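Local coordinates for protein bifunctional cytochrome P450/NADPH--P450 reductase (Deinococcus aerius, PDB 7F3H) that probably hydroxylates its substrates at a haem iron, as a cytochrome P450 fused to a reductase that supplies electrons from NADPH, at residues 80-85 against 185-190; 26-31 against 438-443; 336-341 against 354-359. All blocks are in the same frame, centred on the assembly; numbering follows the deposited sequence.

Contact 1: residues 80-85 against 185-190; sequences TNIRNL and HHTMTM. With SO4 (sulfate ion), chain G.
Thr187 presses its methyl group against the backbone of the short helix 80-86, with CG2 lying 3.7 Å from Ile82 N, and this is the tight part of the contact. The methyl stands anti to the threonine's own backbone N, which aims it at the peptide joining Asn81 to Ile82, while Ile82 CD1 comes obliquely beside it at 4.1 Å. On the next turn Leu85 CD2 reaches Thr187 OG1 (3.3 Å), a hydroxyl also hydrogen-bonded with Ala183 O and Tyr208 OH. Asn81 ND2, bonded to Asn191, meets the base of Met190, 3.6 Å from CB, the two side chains crossing at a slant. The segment axes run roughly antiparallel, at 154°.

Elsewhere the fit is looser. Asn84 ND2 meets Met190 CE at 4.0 Å, its hydrogen bond going to Tyr208. No hydrogen bond crosses between the segments. Arg83 points away, its NE weakly bonded to O2 of a sulfate, probably from the crystallisation liquor, while NH1 pairs with Glu97. Helices 80-86 and 175-190 probably correspond to B' and F of the P450 fold, with helix 199-227 (G) adding Tyr208; their packing is characteristic of the distal, substrate-side wall.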
ATOM      1  N   THR A  80      -0.621   0.842 -17.392  1.00 29.26           N
ATOM      2  CA  THR A  80      -1.670   0.930 -18.411  1.00 34.90           C
ATOM      3  C   THR A  80      -2.868   0.035 -18.097  1.00 34.33           C
ATOM      4  O   THR A  80      -4.019   0.461 -18.221  1.00 29.87           O
ATOM      5  CB  THR A  80      -1.106   0.589 -19.781  1.00 39.68           C
ATOM      6  OG1 THR A  80      -0.031   1.505 -20.092  1.00 40.83           O
ATOM      7  CG2 THR A  80      -2.215   0.701 -20.812  1.00 23.25           C
ATOM      8  N   ASN A  81      -2.626  -1.218 -17.704  1.00 31.75           N
ATOM      9  CA  ASN A  81      -3.759  -2.083 -17.393  1.00 32.09           C
ATOM     10  C   ASN A  81      -4.503  -1.622 -16.133  1.00 32.81           C
ATOM     11  O   ASN A  81      -5.739  -1.615 -16.116  1.00 30.12           O
ATOM     12  CB  ASN A  81      -3.296  -3.529 -17.281  1.00 33.60           C
ATOM     13  CG  ASN A  81      -2.724  -4.052 -18.585  1.00 41.25           C
ATOM     14  OD1 ASN A  81      -3.058  -3.554 -19.668  1.00 43.26           O
ATOM     15  ND2 ASN A  81      -1.868  -5.060 -18.496  1.00 42.72           N
ATOM     16  N   ILE A  82      -3.782  -1.229 -15.065  1.00 36.31           N
ATOM     17  CA  ILE A  82      -4.468  -0.768 -13.848  1.00 31.99           C
ATOM     18  C   ILE A  82      -5.277   0.486 -14.152  1.00 28.99           C
ATOM     19  O   ILE A  82      -6.292   0.768 -13.490  1.00 27.40           O
ATOM     20  CB  ILE A  82      -3.479  -0.552 -12.661  1.00 31.29           C
ATOM     21  CG1 ILE A  82      -4.226  -0.212 -11.380  1.00 29.53           C
ATOM     22  CG2 ILE A  82      -2.506   0.595 -12.897  1.00 32.03           C
ATOM     23  CD1 ILE A  82      -5.129  -1.347 -10.889  1.00 43.93           C
ATOM     24  N   ARG A  83      -4.865   1.242 -15.176  1.00 27.83           N
ATOM     25  CA  ARG A  83      -5.649   2.399 -15.590  1.00 32.27           C
ATOM     26  C   ARG A  83      -7.040   2.016 -16.090  1.00 32.64           C
ATOM     27  O   ARG A  83      -7.945   2.856 -16.032  1.00 32.49           O
ATOM     28  CB  ARG A  83      -4.912   3.205 -16.665  1.00 36.85           C
ATOM     29  CG  ARG A  83      -5.616   4.548 -16.981  1.00 40.69           C
ATOM     30  CD  ARG A  83      -4.753   5.493 -17.785  1.00 37.26           C
ATOM     31  NE  ARG A  83      -5.509   6.662 -18.221  1.00 41.68           N
ATOM     32  CZ  ARG A  83      -5.048   7.913 -18.190  1.00 44.60           C
ATOM     33  NH1 ARG A  83      -3.817   8.168 -17.740  1.00 40.39           N
ATOM     34  NH2 ARG A  83      -5.807   8.912 -18.627  1.00 38.52           N
ATOM     35  N   ASN A  84      -7.236   0.771 -16.566  1.00 29.10           N
ATOM     36  CA  ASN A  84      -8.562   0.327 -17.007  1.00 32.60           C
ATOM     37  C   ASN A  84      -9.624   0.626 -15.974  1.00 31.98           C
ATOM     38  O   ASN A  84     -10.775   0.913 -16.322  1.00 39.74           O
ATOM     39  CB  ASN A  84      -8.606  -1.183 -17.262  1.00 30.01           C
ATOM     40  CG  ASN A  84      -7.831  -1.602 -18.464  1.00 27.88           C
ATOM     41  OD1 ASN A  84      -7.622  -0.819 -19.390  1.00 34.63           O
ATOM     42  ND2 ASN A  84      -7.408  -2.857 -18.477  1.00 28.43           N
ATOM     43  N   LEU A  85      -9.250   0.621 -14.712  1.00 31.08           N
ATOM     44  CA  LEU A  85     -10.171   0.992 -13.665  1.00 35.81           C
ATOM     45  C   LEU A  85      -9.755   2.213 -12.860  1.00 35.29           C
ATOM     46  O   LEU A  85     -10.618   2.819 -12.211  1.00 31.62           O
ATOM     47  CB  LEU A  85     -10.484  -0.266 -12.817  1.00 36.80           C
ATOM     48  CG  LEU A  85      -9.574  -1.170 -11.985  1.00 45.35           C
ATOM     49  CD1 LEU A  85     -10.283  -2.050 -10.949  1.00 35.50           C
ATOM     50  CD2 LEU A  85      -9.013  -2.151 -13.048  1.00 32.78           C
ATOM     51  N   HIS A 185      -7.584  -8.804  -9.707  1.00 25.18           N
ATOM     52  CA  HIS A 185      -6.885 -10.026 -10.084  1.00 33.43           C
ATOM     53  C   HIS A 185      -6.682 -10.113 -11.602  1.00 38.59           C
ATOM     54  O   HIS A 185      -5.575 -10.406 -12.090  1.00 37.72           O
ATOM     55  CB  HIS A 185      -7.660 -11.239  -9.578  1.00 30.20           C
ATOM     56  CG  HIS A 185      -7.036 -12.541  -9.960  1.00 35.40           C
ATOM     57  ND1 HIS A 185      -5.932 -13.059  -9.312  1.00 39.66           N
ATOM     58  CD2 HIS A 185      -7.324 -13.404 -10.965  1.00 31.01           C
ATOM     59  CE1 HIS A 185      -5.595 -14.208  -9.873  1.00 35.43           C
ATOM     60  NE2 HIS A 185      -6.419 -14.436 -10.882  1.00 36.45           N
ATOM     61  N   HIS A 186      -7.742  -9.851 -12.369  1.00 34.04           N
ATOM     62  CA  HIS A 186      -7.631  -9.956 -13.820  1.00 38.33           C
ATOM     63  C   HIS A 186      -6.666  -8.915 -14.381  1.00 37.61           C
ATOM     64  O   HIS A 186      -5.948  -9.185 -15.354  1.00 36.25           O
ATOM     65  CB  HIS A 186      -9.012  -9.820 -14.461  1.00 34.56           C
ATOM     66  CG  HIS A 186      -9.046 -10.257 -15.884  1.00 37.35           C
ATOM     67  ND1 HIS A 186      -9.081  -9.368 -16.935  1.00 37.01           N
ATOM     68  CD2 HIS A 186      -8.992 -11.494 -16.434  1.00 38.28           C
ATOM     69  CE1 HIS A 186      -9.083 -10.040 -18.072  1.00 44.06           C
ATOM     70  NE2 HIS A 186      -9.031 -11.332 -17.794  1.00 38.67           N
ATOM     71  N   THR A 187      -6.624  -7.733 -13.756  1.00 32.12           N
ATOM     72  CA  THR A 187      -5.704  -6.690 -14.196  1.00 39.18           C
ATOM     73  C   THR A 187      -4.263  -7.155 -14.079  1.00 37.90           C
ATOM     74  O   THR A 187      -3.471  -6.961 -15.010  1.00 39.20           O
ATOM     75  CB  THR A 187      -5.916  -5.413 -13.369  1.00 34.96           C
ATOM     76  OG1 THR A 187      -7.113  -4.738 -13.782  1.00 30.63           O
ATOM     77  CG2 THR A 187      -4.725  -4.481 -13.479  1.00 32.78           C
ATOM     78  N   MET A 188      -3.928  -7.846 -12.983  1.00 34.93           N
ATOM     79  CA  MET A 188      -2.559  -8.362 -12.891  1.00 44.16           C
ATOM     80  C   MET A 188      -2.328  -9.498 -13.884  1.00 45.36           C
ATOM     81  O   MET A 188      -1.214  -9.652 -14.395  1.00 52.34           O
ATOM     82  CB  MET A 188      -2.220  -8.837 -11.468  1.00 48.02           C
ATOM     83  CG  MET A 188      -2.361  -7.776 -10.379  1.00 44.18           C
ATOM     84  SD  MET A 188      -1.454  -6.244 -10.728  1.00 61.78           S
ATOM     85  CE  MET A 188      -2.698  -5.005 -10.318  1.00 52.51           C
ATOM     86  N   THR A 189      -3.381 -10.259 -14.215  1.00 46.58           N
ATOM     87  CA  THR A 189      -3.250 -11.338 -15.203  1.00 48.29           C
ATOM     88  C   THR A 189      -2.912 -10.787 -16.589  1.00 52.17           C
ATOM     89  O   THR A 189      -2.117 -11.384 -17.330  1.00 53.75           O
ATOM     90  CB  THR A 189      -4.559 -12.143 -15.271  1.00 43.11           C
ATOM     91  OG1 THR A 189      -4.669 -13.014 -14.139  1.00 41.85           O
ATOM     92  CG2 THR A 189      -4.689 -12.935 -16.585  1.00 46.91           C
ATOM     93  N   MET A 190      -3.493  -9.631 -16.939  1.00 53.51           N
ATOM     94  CA  MET A 190      -3.252  -9.021 -18.249  1.00 61.84           C
ATOM     95  C   MET A 190      -1.799  -8.590 -18.425  1.00 65.85           C
ATOM     96  O   MET A 190      -1.300  -8.526 -19.559  1.00 69.19           O
ATOM     97  CB  MET A 190      -4.174  -7.820 -18.451  1.00 48.25           C
ATOM     98  CG  MET A 190      -5.527  -8.186 -18.983  1.00 52.93           C
ATOM     99  SD  MET A 190      -6.714  -6.845 -18.857  1.00 52.49           S
ATOM    100  CE  MET A 190      -6.655  -6.189 -20.529  1.00 50.76           C
TER
HETATM  101  S   SO4 G 603      -9.268   7.792 -19.815  1.00 88.23           S
HETATM  102  O1  SO4 G 603     -10.648   7.526 -20.276  1.00 67.95           O
HETATM  103  O2  SO4 G 603      -8.685   6.595 -19.140  1.00 55.16           O
HETATM  104  O3  SO4 G 603      -8.441   8.143 -20.986  1.00 73.62           O
HETATM  105  O4  SO4 G 603      -9.297   8.969 -18.910  1.00 54.03           O

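Contact 2: residues 26-31 against 438-443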
ATOM      1  N   ASP A  26       5.435 -17.086  -6.503  1.00 36.06           N
ATOM      2  CA  ASP A  26       4.367 -16.282  -5.926  1.00 36.76           C
ATOM      3  C   ASP A  26       4.748 -14.817  -5.722  1.00 38.24           C
ATOM      4  O   ASP A  26       3.847 -13.987  -5.561  1.00 38.93           O
ATOM      5  CB  ASP A  26       3.975 -16.836  -4.557  1.00 45.26           C
ATOM      6  CG  ASP A  26       3.058 -18.024  -4.636  1.00 49.62           C
ATOM      7  OD1 ASP A  26       2.268 -18.083  -5.606  1.00 52.64           O
ATOM      8  OD2 ASP A  26       3.111 -18.863  -3.700  1.00 49.01           O
ATOM      9  N   ALA A  27       6.057 -14.487  -5.703  1.00 36.28           N
ATOM     10  CA  ALA A  27       6.544 -13.143  -5.400  1.00 35.03           C
ATOM     11  C   ALA A  27       7.934 -12.890  -5.990  1.00 24.67           C
ATOM     12  O   ALA A  27       8.915 -12.928  -5.252  1.00 26.08           O
ATOM     13  CB  ALA A  27       6.564 -12.941  -3.882  1.00 31.30           C
ATOM     14  N   PRO A  28       8.058 -12.617  -7.291  1.00 27.78           N
ATOM     15  CA  PRO A  28       9.400 -12.460  -7.901  1.00 29.85           C
ATOM     16  C   PRO A  28      10.250 -11.324  -7.333  1.00 32.76           C
ATOM     17  O   PRO A  28      11.494 -11.362  -7.481  1.00 32.03           O
ATOM     18  CB  PRO A  28       9.095 -12.238  -9.393  1.00 33.87           C
ATOM     19  CG  PRO A  28       7.588 -12.100  -9.508  1.00 24.19           C
ATOM     20  CD  PRO A  28       6.971 -12.634  -8.292  1.00 26.72           C
ATOM     21  N   VAL A  29       9.643 -10.323  -6.686  1.00 27.77           N
ATOM     22  CA  VAL A  29      10.473  -9.298  -6.061  1.00 32.85           C
ATOM     23  C   VAL A  29      11.444  -9.919  -5.053  1.00 29.59           C
ATOM     24  O   VAL A  29      12.537  -9.380  -4.834  1.00 30.25           O
ATOM     25  CB  VAL A  29       9.613  -8.180  -5.426  1.00 30.12           C
ATOM     26  CG1 VAL A  29       8.979  -8.642  -4.146  1.00 25.24           C
ATOM     27  CG2 VAL A  29      10.476  -6.900  -5.202  1.00 25.28           C
ATOM     28  N   LEU A  30      11.112 -11.082  -4.473  1.00 27.34           N
ATOM     29  CA  LEU A  30      12.057 -11.702  -3.528  1.00 34.44           C
ATOM     30  C   LEU A  30      13.259 -12.328  -4.254  1.00 32.51           C
ATOM     31  O   LEU A  30      14.393 -12.334  -3.735  1.00 30.08           O
ATOM     32  CB  LEU A  30      11.340 -12.741  -2.663  1.00 25.01           C
ATOM     33  CG  LEU A  30      10.199 -12.167  -1.825  1.00 29.39           C
ATOM     34  CD1 LEU A  30       9.641 -13.190  -0.825  1.00 22.05           C
ATOM     35  CD2 LEU A  30      10.676 -10.916  -1.123  1.00 27.67           C
ATOM     36  N   ASN A  31      13.022 -12.887  -5.444  1.00 30.18           N
ATOM     37  CA  ASN A  31      14.133 -13.280  -6.303  1.00 30.57           C
ATOM     38  C   ASN A  31      15.048 -12.098  -6.589  1.00 31.49           C
ATOM     39  O   ASN A  31      16.285 -12.232  -6.590  1.00 33.26           O
ATOM     40  CB  ASN A  31      13.606 -13.879  -7.604  1.00 31.86           C
ATOM     41  CG  ASN A  31      12.680 -15.062  -7.367  1.00 32.14           C
ATOM     42  OD1 ASN A  31      12.800 -15.784  -6.357  1.00 27.69           O
ATOM     43  ND2 ASN A  31      11.781 -15.294  -8.314  1.00 25.16           N
ATOM     44  N   VAL A 438       4.571 -15.076   1.118  1.00 39.04           N
ATOM     45  CA  VAL A 438       4.285 -13.759   0.553  1.00 37.44           C
ATOM     46  C   VAL A 438       3.733 -13.909  -0.864  1.00 36.09           C
ATOM     47  O   VAL A 438       4.270 -14.672  -1.675  1.00 39.02           O
ATOM     48  CB  VAL A 438       5.545 -12.883   0.572  1.00 34.12           C
ATOM     49  CG1 VAL A 438       5.238 -11.518  -0.006  1.00 34.30           C
ATOM     50  CG2 VAL A 438       6.065 -12.779   1.988  1.00 28.07           C
ATOM     51  N   LYS A 439       2.624 -13.238  -1.153  1.00 36.74           N
ATOM     52  CA  LYS A 439       2.086 -13.211  -2.507  1.00 37.58           C
ATOM     53  C   LYS A 439       2.176 -11.790  -3.053  1.00 35.55           C
ATOM     54  O   LYS A 439       1.865 -10.814  -2.350  1.00 37.16           O
ATOM     55  CB  LYS A 439       0.634 -13.727  -2.559  1.00 45.16           C
ATOM     56  CG  LYS A 439      -0.020 -13.775  -3.985  1.00 50.12           C
ATOM     57  CD  LYS A 439       0.398 -14.900  -4.936  1.00 52.42           C
ATOM     58  CE  LYS A 439      -0.295 -16.200  -4.490  1.00 55.71           C
ATOM     59  NZ  LYS A 439      -1.796 -16.132  -4.698  1.00 57.79           N
ATOM     60  N   GLN A 440       2.625 -11.693  -4.307  1.00 34.80           N
ATOM     61  CA  GLN A 440       2.810 -10.442  -5.022  1.00 35.78           C
ATOM     62  C   GLN A 440       1.770 -10.315  -6.137  1.00 34.88           C
ATOM     63  O   GLN A 440       1.662 -11.193  -6.998  1.00 30.28           O
ATOM     64  CB  GLN A 440       4.219 -10.360  -5.610  1.00 26.18           C
ATOM     65  CG  GLN A 440       4.493  -8.970  -6.137  1.00 25.75           C
ATOM     66  CD  GLN A 440       5.900  -8.808  -6.607  1.00 29.87           C
ATOM     67  OE1 GLN A 440       6.636  -9.796  -6.782  1.00 32.00           O
ATOM     68  NE2 GLN A 440       6.303  -7.565  -6.820  1.00 30.34           N
ATOM     69  N   SER A 441       1.027  -9.206  -6.116  1.00 33.83           N
ATOM     70  CA  SER A 441       0.156  -8.734  -7.181  1.00 27.63           C
ATOM     71  C   SER A 441       0.504  -7.274  -7.444  1.00 35.51           C
ATOM     72  O   SER A 441       1.648  -6.963  -7.801  1.00 40.73           O
ATOM     73  CB  SER A 441      -1.301  -8.905  -6.773  1.00 37.07           C
ATOM     74  OG  SER A 441      -1.587  -8.116  -5.626  1.00 37.74           O
ATOM     75  N   LEU A 442      -0.459  -6.358  -7.303  1.00 36.91           N
ATOM     76  CA  LEU A 442      -0.069  -4.952  -7.217  1.00 38.80           C
ATOM     77  C   LEU A 442       0.767  -4.722  -5.961  1.00 35.22           C
ATOM     78  O   LEU A 442       1.749  -3.967  -5.983  1.00 42.65           O
ATOM     79  CB  LEU A 442      -1.307  -4.046  -7.238  1.00 38.27           C
ATOM     80  CG  LEU A 442      -1.148  -2.528  -7.432  1.00 47.56           C
ATOM     81  CD1 LEU A 442      -1.050  -2.182  -8.931  1.00 39.80           C
ATOM     82  CD2 LEU A 442      -2.268  -1.697  -6.721  1.00 36.81           C
ATOM     83  N   THR A 443       0.423  -5.422  -4.876  1.00 29.87           N
ATOM     84  CA  THR A 443       1.017  -5.326  -3.550  1.00 34.21           C
ATOM     85  C   THR A 443       1.574  -6.690  -3.144  1.00 31.95           C
ATOM     86  O   THR A 443       1.467  -7.670  -3.877  1.00 35.13           O
ATOM     87  CB  THR A 443      -0.015  -4.849  -2.531  1.00 33.40           C
ATOM     88  OG1 THR A 443      -1.212  -5.604  -2.726  1.00 39.30           O
ATOM     89  CG2 THR A 443      -0.337  -3.354  -2.729  1.00 32.29           C
TER
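Asp26 and Gln440 tie the N-terminal end of helix 28-38, which matches helix A of the P450 fold, to strand 438-440 of the two-stranded antiparallel sheet it forms with 444-446. Two hydrogen bonds connect the segments, and both end on Gln440. Its backbone N donates to Asp26 O at 2.9 Å. Its side chain has CG anti to the backbone N (chi1 -170°) and runs extended beyond it, which brings the amide to the first turn of the helix. There OE1 accepts from Val29 N at 3.1 Å in a nearly straight bond (167°).

The charged pair is looser. Lys439, bent at chi2, chi3 and chi4, passes its methylenes across Asp26 at a slant, with CE 3.4 Å from Asp26 OD1. Its NZ remains 4.6 Å from that oxygen, beyond a salt bridge, and pairs instead with Glu447.

Apolar contacts are few. Ala27 CB sits 4.3 Å from Val438 CG1, and Leu30 CD1 approaches Val438 CB at the same separation. Val29, the buried member of the helix turn, also packs on Pro333, Asn334 and Leu360. The side chains of Val29 and Gln440 cross at about a right angle, with Val29 CB 3.6 Å from Gln440 NE2.

Contact 3: residues 336-341 against 354-359; sequences AVTALQ and GQQVAL
Residues 336-339 and 356-359 pair as antiparallel strands at the heart of a mixed five-stranded sheet, their segment axes 4.5 Å apart and their directions 153° from one another. Val337 and Val357 form the hydrogen-bonded pair: Val337 N gives to Val357 O, and Val357 N returns a bond of 2.8 Å to Val337 O. Beyond them Ala339 N reaches Gln355 O at 3.1 Å, and Gly354 N closes the ladder on Ala339 O at 2.9 Å. Gly354 has a positive phi of 86°, a backbone conformation readily open to glycine.

The side chains divide between two faces. On one, Ala336 CB lies 3.3 Å from Val357 O and beside Ala358, whereas Thr338 turns its methyl CG2, anti to the backbone N, onto Gly354 O at 3.3 Å. The other branch, OG1, faces CG of Gln356, whose extended chain crosses the threonine obliquely and leaves OE1 3.7 Å from Ala336 CB. On the opposite face Val337 CG2 approaches Val357 O at 3.6 Å, and both valines pack on Leu65, Val337 also on Phe71. Gln355 lies outside this pattern: its NE2 bonds in plane to a lone pair of Gln356 O and has a second acceptor in Thr52 O of the neighbouring strand.

Strand 51-56 flanks 356-359 and strand 71-72 flanks 336-339, so this pair is interior to what matches the beta-1 sheet of the P450 fold. All four hydrogen bonds between the segments are main chain to main chain, with alanine and valine contacts and a threonine-glutamine contact beside them; the pairing therefore depends on backbone register, while the side chains contribute van der Waals contact.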
ATOM      1  N   ALA A 336       8.523   2.017 -10.104  1.00 26.21           N
ATOM      2  CA  ALA A 336       9.596   2.383 -11.021  1.00 23.82           C
ATOM      3  C   ALA A 336       9.463   3.809 -11.517  1.00 25.63           C
ATOM      4  O   ALA A 336       8.357   4.369 -11.602  1.00 23.13           O
ATOM      5  CB  ALA A 336       9.637   1.458 -12.242  1.00 21.51           C
ATOM      6  N   VAL A 337      10.625   4.369 -11.873  1.00 23.41           N
ATOM      7  CA  VAL A 337      10.735   5.678 -12.508  1.00 26.57           C
ATOM      8  C   VAL A 337      11.224   5.506 -13.936  1.00 25.93           C
ATOM      9  O   VAL A 337      11.878   4.524 -14.292  1.00 28.55           O
ATOM     10  CB  VAL A 337      11.674   6.637 -11.729  1.00 27.50           C
ATOM     11  CG1 VAL A 337      11.041   7.019 -10.420  1.00 24.25           C
ATOM     12  CG2 VAL A 337      13.055   6.009 -11.504  1.00 22.69           C
ATOM     13  N   THR A 338      10.942   6.514 -14.756  1.00 26.29           N
ATOM     14  CA  THR A 338      11.343   6.529 -16.152  1.00 28.44           C
ATOM     15  C   THR A 338      12.283   7.701 -16.432  1.00 29.14           C
ATOM     16  O   THR A 338      12.063   8.828 -15.961  1.00 24.72           O
ATOM     17  CB  THR A 338      10.125   6.616 -17.052  1.00 30.85           C
ATOM     18  OG1 THR A 338       9.149   5.670 -16.594  1.00 29.51           O
ATOM     19  CG2 THR A 338      10.536   6.302 -18.485  1.00 30.38           C
ATOM     20  N   ALA A 339      13.340   7.409 -17.183  1.00 27.69           N
ATOM     21  CA  ALA A 339      14.332   8.407 -17.551  1.00 29.03           C
ATOM     22  C   ALA A 339      13.735   9.408 -18.529  1.00 34.53           C
ATOM     23  O   ALA A 339      13.258   9.017 -19.600  1.00 32.70           O
ATOM     24  CB  ALA A 339      15.558   7.719 -18.159  1.00 27.30           C
ATOM     25  N   LEU A 340      13.775  10.704 -18.163  1.00 36.00           N
ATOM     26  CA  LEU A 340      13.267  11.770 -19.032  1.00 34.55           C
ATOM     27  C   LEU A 340      14.183  11.988 -20.228  1.00 33.99           C
ATOM     28  O   LEU A 340      13.723  12.249 -21.341  1.00 41.24           O
ATOM     29  CB  LEU A 340      13.103  13.076 -18.242  1.00 24.72           C
ATOM     30  CG  LEU A 340      12.151  13.007 -17.031  1.00 37.39           C
ATOM     31  CD1 LEU A 340      12.005  14.364 -16.288  1.00 29.78           C
ATOM     32  CD2 LEU A 340      10.743  12.430 -17.395  1.00 35.41           C
ATOM     33  N   GLN A 341      15.480  11.954 -19.997  1.00 37.63           N
ATOM     34  CA  GLN A 341      16.511  12.098 -21.006  1.00 39.49           C
ATOM     35  C   GLN A 341      17.499  10.961 -20.808  1.00 35.77           C
ATOM     36  O   GLN A 341      17.411  10.197 -19.846  1.00 33.99           O
ATOM     37  CB  GLN A 341      17.226  13.450 -20.877  1.00 29.24           C
ATOM     38  CG  GLN A 341      16.368  14.631 -21.221  1.00 46.94           C
ATOM     39  CD  GLN A 341      15.724  14.513 -22.617  1.00 54.74           C
ATOM     40  OE1 GLN A 341      14.547  14.852 -22.802  1.00 54.54           O
ATOM     41  NE2 GLN A 341      16.499  14.018 -23.603  1.00 52.22           N
ATOM     42  N   GLY A 354      13.524   7.035 -21.674  1.00 35.79           N
ATOM     43  CA  GLY A 354      12.428   6.092 -21.691  1.00 31.14           C
ATOM     44  C   GLY A 354      12.674   4.787 -20.966  1.00 33.41           C
ATOM     45  O   GLY A 354      11.706   4.096 -20.637  1.00 34.10           O
ATOM     46  N   GLN A 355      13.920   4.458 -20.632  1.00 32.73           N
ATOM     47  CA  GLN A 355      14.191   3.246 -19.862  1.00 32.85           C
ATOM     48  C   GLN A 355      13.601   3.371 -18.455  1.00 29.79           C
ATOM     49  O   GLN A 355      13.754   4.409 -17.803  1.00 30.29           O
ATOM     50  CB  GLN A 355      15.704   2.997 -19.794  1.00 31.28           C
ATOM     51  CG  GLN A 355      16.118   1.803 -18.973  1.00 37.44           C
ATOM     52  CD  GLN A 355      15.508   0.481 -19.469  1.00 38.79           C
ATOM     53  OE1 GLN A 355      15.691   0.085 -20.635  1.00 31.64           O
ATOM     54  NE2 GLN A 355      14.817  -0.221 -18.571  1.00 30.03           N
ATOM     55  N   GLN A 356      12.856   2.348 -18.028  1.00 27.07           N
ATOM     56  CA  GLN A 356      12.376   2.236 -16.648  1.00 27.97           C
ATOM     57  C   GLN A 356      13.480   1.723 -15.725  1.00 30.17           C
ATOM     58  O   GLN A 356      14.223   0.799 -16.080  1.00 33.44           O
ATOM     59  CB  GLN A 356      11.202   1.256 -16.556  1.00 27.91           C
ATOM     60  CG  GLN A 356       9.859   1.793 -16.973  1.00 33.01           C
ATOM     61  CD  GLN A 356       8.760   0.792 -16.730  1.00 31.35           C
ATOM     62  OE1 GLN A 356       8.376   0.544 -15.592  1.00 34.08           O
ATOM     63  NE2 GLN A 356       8.274   0.178 -17.797  1.00 39.61           N
ATOM     64  N   VAL A 357      13.549   2.275 -14.519  1.00 26.33           N
ATOM     65  CA  VAL A 357      14.380   1.731 -13.442  1.00 29.68           C
ATOM     66  C   VAL A 357      13.486   1.475 -12.244  1.00 26.51           C
ATOM     67  O   VAL A 357      12.807   2.395 -11.765  1.00 29.94           O
ATOM     68  CB  VAL A 357      15.532   2.665 -13.060  1.00 26.00           C
ATOM     69  CG1 VAL A 357      16.377   2.017 -11.950  1.00 22.27           C
ATOM     70  CG2 VAL A 357      16.360   2.983 -14.280  1.00 25.57           C
ATOM     71  N   ALA A 358      13.384   0.210 -11.844  1.00 26.97           N
ATOM     72  CA  ALA A 358      12.615  -0.152 -10.663  1.00 29.68           C
ATOM     73  C   ALA A 358      13.425   0.119  -9.394  1.00 26.33           C
ATOM     74  O   ALA A 358      14.606  -0.241  -9.309  1.00 28.55           O
ATOM     75  CB  ALA A 358      12.179  -1.620 -10.752  1.00 23.29           C
ATOM     76  N   LEU A 359      12.793   0.750  -8.403  1.00 22.09           N
ATOM     77  CA  LEU A 359      13.382   0.835  -7.066  1.00 23.99           C
ATOM     78  C   LEU A 359      13.134  -0.471  -6.316  1.00 26.06           C
ATOM     79  O   LEU A 359      11.988  -0.787  -5.957  1.00 29.64           O
ATOM     80  CB  LEU A 359      12.819   2.014  -6.281  1.00 23.24           C
ATOM     81  CG  LEU A 359      12.680   3.378  -6.949  1.00 27.22           C
ATOM     82  CD1 LEU A 359      12.168   4.372  -5.950  1.00 26.70           C
ATOM     83  CD2 LEU A 359      14.014   3.833  -7.463  1.00 29.99           C
TER

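Overall arrangement
Contact 2 is the surface contact of the three, whereas contacts 1 and 3 are partly buried and place a side chain within about 8 and 7 Å of the haem. Contacts 1 and 2 touch directly: Met188 of helix 175-190 packs on Ser441 and Leu442, the turn that follows strand 438-440. Contact 3 touches neither, its nearest atoms lying about 6 Å from contact 2 and about 9 Å from contact 1. Their chemistry follows the elements joined: helix against helix in contact 1 without a hydrogen bond between the segments, one glutamine bridging helix end and strand in contact 2, and a continuous main-chain ladder in contact 3.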